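Local coordinates for chitin deacetylase 1 (PDB 5ZNT), which removes the N-acetyl groups of N-acetylglucosamine residues in chitin, using a zinc ion and giving chitosan and acetate, at residues I240-F254 / W273-W287. Numbering follows the deposited sequence.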
# COMPACT_ATOMS: atom_id res chain seq x y z
N ILE A 240 -13.51 16.29 -6.30
CA ILE A 240 -12.81 16.10 -7.56
C ILE A 240 -13.80 15.54 -8.59
O ILE A 240 -14.12 14.35 -8.56
CB ILE A 240 -11.61 15.16 -7.41
CG1 ILE A 240 -10.60 15.71 -6.40
CG2 ILE A 240 -10.94 14.92 -8.77
CD1 ILE A 240 -9.43 14.76 -6.20
N LEU A 241 -14.25 16.39 -9.52
CA LEU A 241 -15.26 15.99 -10.49
C LEU A 241 -14.78 15.95 -11.94
O LEU A 241 -15.41 15.25 -12.74
CB LEU A 241 -16.47 16.92 -10.40
CG LEU A 241 -17.09 16.94 -9.00
CD1 LEU A 241 -17.88 18.21 -8.81
CD2 LEU A 241 -17.93 15.68 -8.72
N THR A 242 -13.72 16.67 -12.29
CA THR A 242 -13.23 16.68 -13.67
C THR A 242 -11.77 16.25 -13.72
O THR A 242 -11.05 16.29 -12.71
CB THR A 242 -13.36 18.07 -14.31
OG1 THR A 242 -12.35 18.94 -13.78
CG2 THR A 242 -14.74 18.67 -14.06
N GLY A 243 -11.34 15.86 -14.92
CA GLY A 243 -9.94 15.55 -15.15
C GLY A 243 -9.02 16.71 -14.86
O GLY A 243 -7.93 16.52 -14.30
N ASP A 244 -9.42 17.93 -15.22
CA ASP A 244 -8.59 19.10 -14.94
C ASP A 244 -8.41 19.31 -13.44
O ASP A 244 -7.30 19.63 -12.98
CB ASP A 244 -9.19 20.36 -15.56
CG ASP A 244 -8.15 21.45 -15.76
OD1 ASP A 244 -7.24 21.23 -16.59
OD2 ASP A 244 -8.23 22.51 -15.07
N GLN A 245 -9.49 19.16 -12.67
CA GLN A 245 -9.38 19.30 -11.22
C GLN A 245 -8.42 18.26 -10.65
O GLN A 245 -7.60 18.57 -9.78
CB GLN A 245 -10.75 19.17 -10.56
CG GLN A 245 -11.71 20.31 -10.84
CD GLN A 245 -13.14 20.02 -10.38
OE1 GLN A 245 -13.49 18.88 -10.08
NE2 GLN A 245 -13.98 21.06 -10.34
N PHE A 246 -8.54 17.01 -11.12
CA PHE A 246 -7.66 15.93 -10.67
C PHE A 246 -6.21 16.23 -11.02
O PHE A 246 -5.31 16.04 -10.19
CB PHE A 246 -8.11 14.61 -11.30
CG PHE A 246 -7.40 13.38 -10.75
CD1 PHE A 246 -6.93 13.36 -9.44
CD2 PHE A 246 -7.21 12.27 -11.55
CE1 PHE A 246 -6.29 12.23 -8.94
CE2 PHE A 246 -6.55 11.13 -11.04
CZ PHE A 246 -6.10 11.13 -9.75
N TYR A 247 -5.96 16.71 -12.24
CA TYR A 247 -4.61 17.07 -12.65
C TYR A 247 -4.03 18.14 -11.72
O TYR A 247 -2.93 17.98 -11.18
CB TYR A 247 -4.61 17.51 -14.12
CG TYR A 247 -3.28 18.09 -14.56
CD1 TYR A 247 -2.20 17.26 -14.89
CD2 TYR A 247 -3.08 19.47 -14.60
CE1 TYR A 247 -0.97 17.80 -15.27
CE2 TYR A 247 -1.86 20.02 -14.98
CZ TYR A 247 -0.82 19.19 -15.30
OH TYR A 247 0.37 19.76 -15.66
N ASN A 248 -4.78 19.21 -11.46
CA ASN A 248 -4.27 20.25 -10.56
C ASN A 248 -4.11 19.73 -9.14
O ASN A 248 -3.16 20.09 -8.44
CB ASN A 248 -5.19 21.47 -10.60
CG ASN A 248 -5.27 22.11 -11.98
OD1 ASN A 248 -4.28 22.12 -12.72
ND2 ASN A 248 -6.43 22.61 -12.35
N PHE A 249 -5.02 18.86 -8.71
CA PHE A 249 -4.91 18.24 -7.39
C PHE A 249 -3.62 17.43 -7.27
O PHE A 249 -2.91 17.52 -6.25
CB PHE A 249 -6.16 17.37 -7.19
CG PHE A 249 -6.10 16.43 -6.03
CD1 PHE A 249 -6.53 16.83 -4.78
CD2 PHE A 249 -5.67 15.13 -6.20
CE1 PHE A 249 -6.52 15.96 -3.72
CE2 PHE A 249 -5.65 14.24 -5.13
CZ PHE A 249 -6.08 14.66 -3.90
N LEU A 250 -3.26 16.68 -8.31
CA LEU A 250 -2.00 15.93 -8.27
C LEU A 250 -0.80 16.86 -8.23
O LEU A 250 0.15 16.62 -7.47
CB LEU A 250 -1.91 15.00 -9.47
CG LEU A 250 -2.89 13.84 -9.48
CD1 LEU A 250 -3.00 13.32 -10.91
CD2 LEU A 250 -2.47 12.72 -8.51
N ASN A 251 -0.80 17.93 -9.04
CA ASN A 251 0.31 18.88 -9.00
C ASN A 251 0.43 19.56 -7.65
O ASN A 251 1.54 19.69 -7.12
CB ASN A 251 0.15 19.93 -10.08
CG ASN A 251 0.69 19.46 -11.40
OD1 ASN A 251 1.50 18.54 -11.46
ND2 ASN A 251 0.22 20.09 -12.46
N HIS A 252 -0.70 20.01 -7.08
CA HIS A 252 -0.65 20.73 -5.81
C HIS A 252 -0.09 19.85 -4.70
O HIS A 252 0.75 20.29 -3.91
CB HIS A 252 -2.04 21.25 -5.43
CG HIS A 252 -2.13 21.80 -4.04
ND1 HIS A 252 -1.27 22.77 -3.56
CD2 HIS A 252 -2.95 21.49 -3.01
CE1 HIS A 252 -1.57 23.04 -2.30
NE2 HIS A 252 -2.58 22.27 -1.94
N ASN A 253 -0.53 18.59 -4.63
CA ASN A 253 -0.05 17.75 -3.54
C ASN A 253 1.36 17.23 -3.82
O ASN A 253 2.15 17.06 -2.88
CB ASN A 253 -1.05 16.63 -3.28
CG ASN A 253 -2.27 17.14 -2.53
OD1 ASN A 253 -2.19 17.46 -1.35
ND2 ASN A 253 -3.40 17.23 -3.21
N PHE A 254 1.71 17.00 -5.08
CA PHE A 254 3.11 16.75 -5.39
C PHE A 254 3.99 17.89 -4.86
O PHE A 254 4.98 17.66 -4.17
CB PHE A 254 3.29 16.57 -6.90
CG PHE A 254 4.74 16.40 -7.31
CD1 PHE A 254 5.32 15.15 -7.36
CD2 PHE A 254 5.52 17.52 -7.63
CE1 PHE A 254 6.65 15.00 -7.71
CE2 PHE A 254 6.85 17.37 -8.00
CZ PHE A 254 7.42 16.12 -8.04
N TRP A 273 -12.50 3.33 -9.58
CA TRP A 273 -12.61 4.79 -9.67
C TRP A 273 -11.91 5.32 -10.92
O TRP A 273 -12.46 6.18 -11.62
CB TRP A 273 -12.02 5.41 -8.40
CG TRP A 273 -12.14 6.93 -8.28
CD1 TRP A 273 -13.20 7.64 -7.77
CD2 TRP A 273 -11.15 7.90 -8.65
NE1 TRP A 273 -12.93 8.99 -7.80
CE2 TRP A 273 -11.68 9.18 -8.34
CE3 TRP A 273 -9.87 7.82 -9.21
CZ2 TRP A 273 -10.97 10.36 -8.57
CZ3 TRP A 273 -9.17 8.99 -9.44
CH2 TRP A 273 -9.72 10.25 -9.12
N LEU A 274 -10.73 4.78 -11.25
CA LEU A 274 -10.06 5.16 -12.50
C LEU A 274 -10.79 4.61 -13.71
O LEU A 274 -10.95 5.31 -14.72
CB LEU A 274 -8.61 4.65 -12.50
CG LEU A 274 -7.66 5.38 -11.56
CD1 LEU A 274 -6.32 4.63 -11.42
CD2 LEU A 274 -7.45 6.85 -12.04
N LYS A 275 -11.24 3.37 -13.64
CA LYS A 275 -11.86 2.74 -14.80
C LYS A 275 -13.21 3.38 -15.12
O LYS A 275 -13.54 3.59 -16.29
CB LYS A 275 -12.02 1.24 -14.57
CG LYS A 275 -12.52 0.54 -15.82
CD LYS A 275 -12.46 -0.94 -15.69
CE LYS A 275 -12.87 -1.59 -16.98
NZ LYS A 275 -12.95 -3.05 -16.79
N ASN A 276 -14.00 3.70 -14.09
CA ASN A 276 -15.34 4.20 -14.34
C ASN A 276 -15.34 5.67 -14.74
O ASN A 276 -16.39 6.18 -15.16
CB ASN A 276 -16.23 3.99 -13.11
CG ASN A 276 -16.42 2.51 -12.76
OD1 ASN A 276 -16.05 1.62 -13.53
ND2 ASN A 276 -16.99 2.25 -11.60
N ASN A 277 -14.21 6.35 -14.63
CA ASN A 277 -14.10 7.77 -14.94
C ASN A 277 -12.94 7.97 -15.92
O ASN A 277 -11.85 8.38 -15.52
CB ASN A 277 -13.87 8.61 -13.68
CG ASN A 277 -15.01 8.49 -12.66
OD1 ASN A 277 -16.03 9.16 -12.81
ND2 ASN A 277 -14.81 7.68 -11.60
N PRO A 278 -13.15 7.68 -17.20
CA PRO A 278 -12.05 7.85 -18.18
C PRO A 278 -11.27 9.17 -18.10
O PRO A 278 -10.05 9.15 -18.33
CB PRO A 278 -12.77 7.70 -19.53
CG PRO A 278 -13.88 6.75 -19.24
CD PRO A 278 -14.33 7.03 -17.82
N GLU A 279 -11.91 10.31 -17.80
CA GLU A 279 -11.15 11.55 -17.70
C GLU A 279 -10.19 11.54 -16.52
O GLU A 279 -9.16 12.23 -16.54
CB GLU A 279 -12.08 12.76 -17.61
CG GLU A 279 -12.97 12.69 -16.39
CD GLU A 279 -14.18 11.73 -16.43
OE1 GLU A 279 -15.01 11.76 -15.44
OE2 GLU A 279 -14.40 10.93 -17.41
N PHE A 280 -10.51 10.78 -15.47
CA PHE A 280 -9.56 10.68 -14.36
C PHE A 280 -8.36 9.85 -14.76
O PHE A 280 -7.21 10.24 -14.50
CB PHE A 280 -10.23 10.09 -13.11
CG PHE A 280 -11.34 10.96 -12.52
CD1 PHE A 280 -11.48 12.29 -12.88
CD2 PHE A 280 -12.23 10.43 -11.60
CE1 PHE A 280 -12.50 13.08 -12.33
CE2 PHE A 280 -13.24 11.21 -11.04
CZ PHE A 280 -13.38 12.54 -11.41
N LEU A 281 -8.59 8.71 -15.41
CA LEU A 281 -7.47 7.92 -15.90
C LEU A 281 -6.62 8.74 -16.87
O LEU A 281 -5.39 8.73 -16.78
CB LEU A 281 -7.96 6.65 -16.57
CG LEU A 281 -6.86 5.75 -17.15
CD1 LEU A 281 -5.94 5.28 -16.00
CD2 LEU A 281 -7.44 4.57 -17.89
N GLU A 282 -7.27 9.45 -17.80
CA GLU A 282 -6.51 10.24 -18.78
C GLU A 282 -5.67 11.31 -18.09
O GLU A 282 -4.50 11.49 -18.42
CB GLU A 282 -7.47 10.87 -19.80
CG GLU A 282 -6.77 11.89 -20.70
CD GLU A 282 -7.70 12.48 -21.75
OE1 GLU A 282 -8.37 11.71 -22.46
OE2 GLU A 282 -7.77 13.72 -21.84
N ALA A 283 -6.26 12.02 -17.12
CA ALA A 283 -5.51 13.03 -16.39
C ALA A 283 -4.37 12.41 -15.58
O ALA A 283 -3.28 12.99 -15.48
CB ALA A 283 -6.46 13.83 -15.48
N PHE A 284 -4.61 11.24 -15.00
CA PHE A 284 -3.58 10.60 -14.18
C PHE A 284 -2.38 10.21 -15.04
O PHE A 284 -1.23 10.43 -14.66
CB PHE A 284 -4.18 9.36 -13.50
CG PHE A 284 -3.23 8.64 -12.59
CD1 PHE A 284 -2.45 9.34 -11.67
CD2 PHE A 284 -3.13 7.27 -12.62
CE1 PHE A 284 -1.58 8.68 -10.82
CE2 PHE A 284 -2.26 6.59 -11.77
CZ PHE A 284 -1.49 7.30 -10.86
N LEU A 285 -2.64 9.58 -16.19
CA LEU A 285 -1.55 9.18 -17.06
C LEU A 285 -0.82 10.40 -17.63
O LEU A 285 0.42 10.42 -17.70
CB LEU A 285 -2.09 8.29 -18.17
CG LEU A 285 -2.67 6.98 -17.63
CD1 LEU A 285 -3.11 6.07 -18.75
CD2 LEU A 285 -1.65 6.28 -16.72
N TYR A 286 -1.57 11.43 -18.04
CA TYR A 286 -0.93 12.67 -18.48
C TYR A 286 0.01 13.19 -17.40
O TYR A 286 1.17 13.53 -17.68
CB TYR A 286 -1.99 13.71 -18.81
CG TYR A 286 -1.42 14.99 -19.38
CD1 TYR A 286 -0.88 15.96 -18.54
CD2 TYR A 286 -1.41 15.22 -20.75
CE1 TYR A 286 -0.34 17.12 -19.05
CE2 TYR A 286 -0.88 16.39 -21.27
CZ TYR A 286 -0.34 17.33 -20.42
OH TYR A 286 0.21 18.51 -20.92
N TRP A 287 -0.47 13.24 -16.16
CA TRP A 287 0.34 13.71 -15.04
C TRP A 287 1.59 12.85 -14.85
O TRP A 287 2.70 13.37 -14.72
CB TRP A 287 -0.51 13.73 -13.77
CG TRP A 287 0.25 14.20 -12.58
CD1 TRP A 287 0.54 15.51 -12.26
CD2 TRP A 287 0.83 13.39 -11.54
NE1 TRP A 287 1.27 15.55 -11.10
CE2 TRP A 287 1.46 14.27 -10.64
CE3 TRP A 287 0.89 12.01 -11.29
CZ2 TRP A 287 2.12 13.83 -9.50
CZ3 TRP A 287 1.55 11.57 -10.16
CH2 TRP A 287 2.17 12.48 -9.29
O HOH W 1 0.65 20.48 -18.97
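Trp-273 turns the edge of its six-membered ring, CZ3 and CH2, onto one face of the Phe-246 ring. The stack is edge-to-face, with planes at 87° and centroids 5.0 Å apart. Leu-250 CD1 covers the opposite face of Phe-246, and Phe-280 O sits at its edge. The backbones come close at Glu-279, whose O lies 3.7 Å from Gly-243 CA. Phe-280 sets its ring edge against the backbone of residues 240-243. Its CZ lies 3.5 Å from Ile-240 O, and CE1 meets the Thr-242 carbonyl. Ala-283 CB is 3.3 Å from Gly-243 O. Phe-284 CB packs on Phe-246 CE2. Phe-246 is thus a knob among Trp-273, Phe-280, Ala-283 and Phe-284. Tyr-286 CD1 is 3.8 Å from Tyr-247 CE1, an offset edge-to-face pair. The Tyr-247 hydroxyl hydrogen-bonds to Glu-290 OE1. A chi1 of -180°, CG trans to the amide nitrogen, carries the indole of Trp-287 across to helix 243-254. It enters a hole formed by Tyr-247, Leu-250, Asn-251 and Phe-254. Leu-250 CB stands 3.5 Å from the centroid of the Trp-287 five-membered ring, a CH-pi contact. Trp-287 NE1 gives a weak, bent hydrogen bond to Asn-251 OD1, 3.0 Å away. With an alanine here the hole between Leu-250 and Phe-254 would probably be left unfilled, and Asn-251 OD1 would lose this donor. Helices 243-254 and 278-287, both packed on strand 265-270, cross at -35° with these two knobs-into-holes, as outer helices of the distorted beta/alpha barrel of the CE4 catalytic domain.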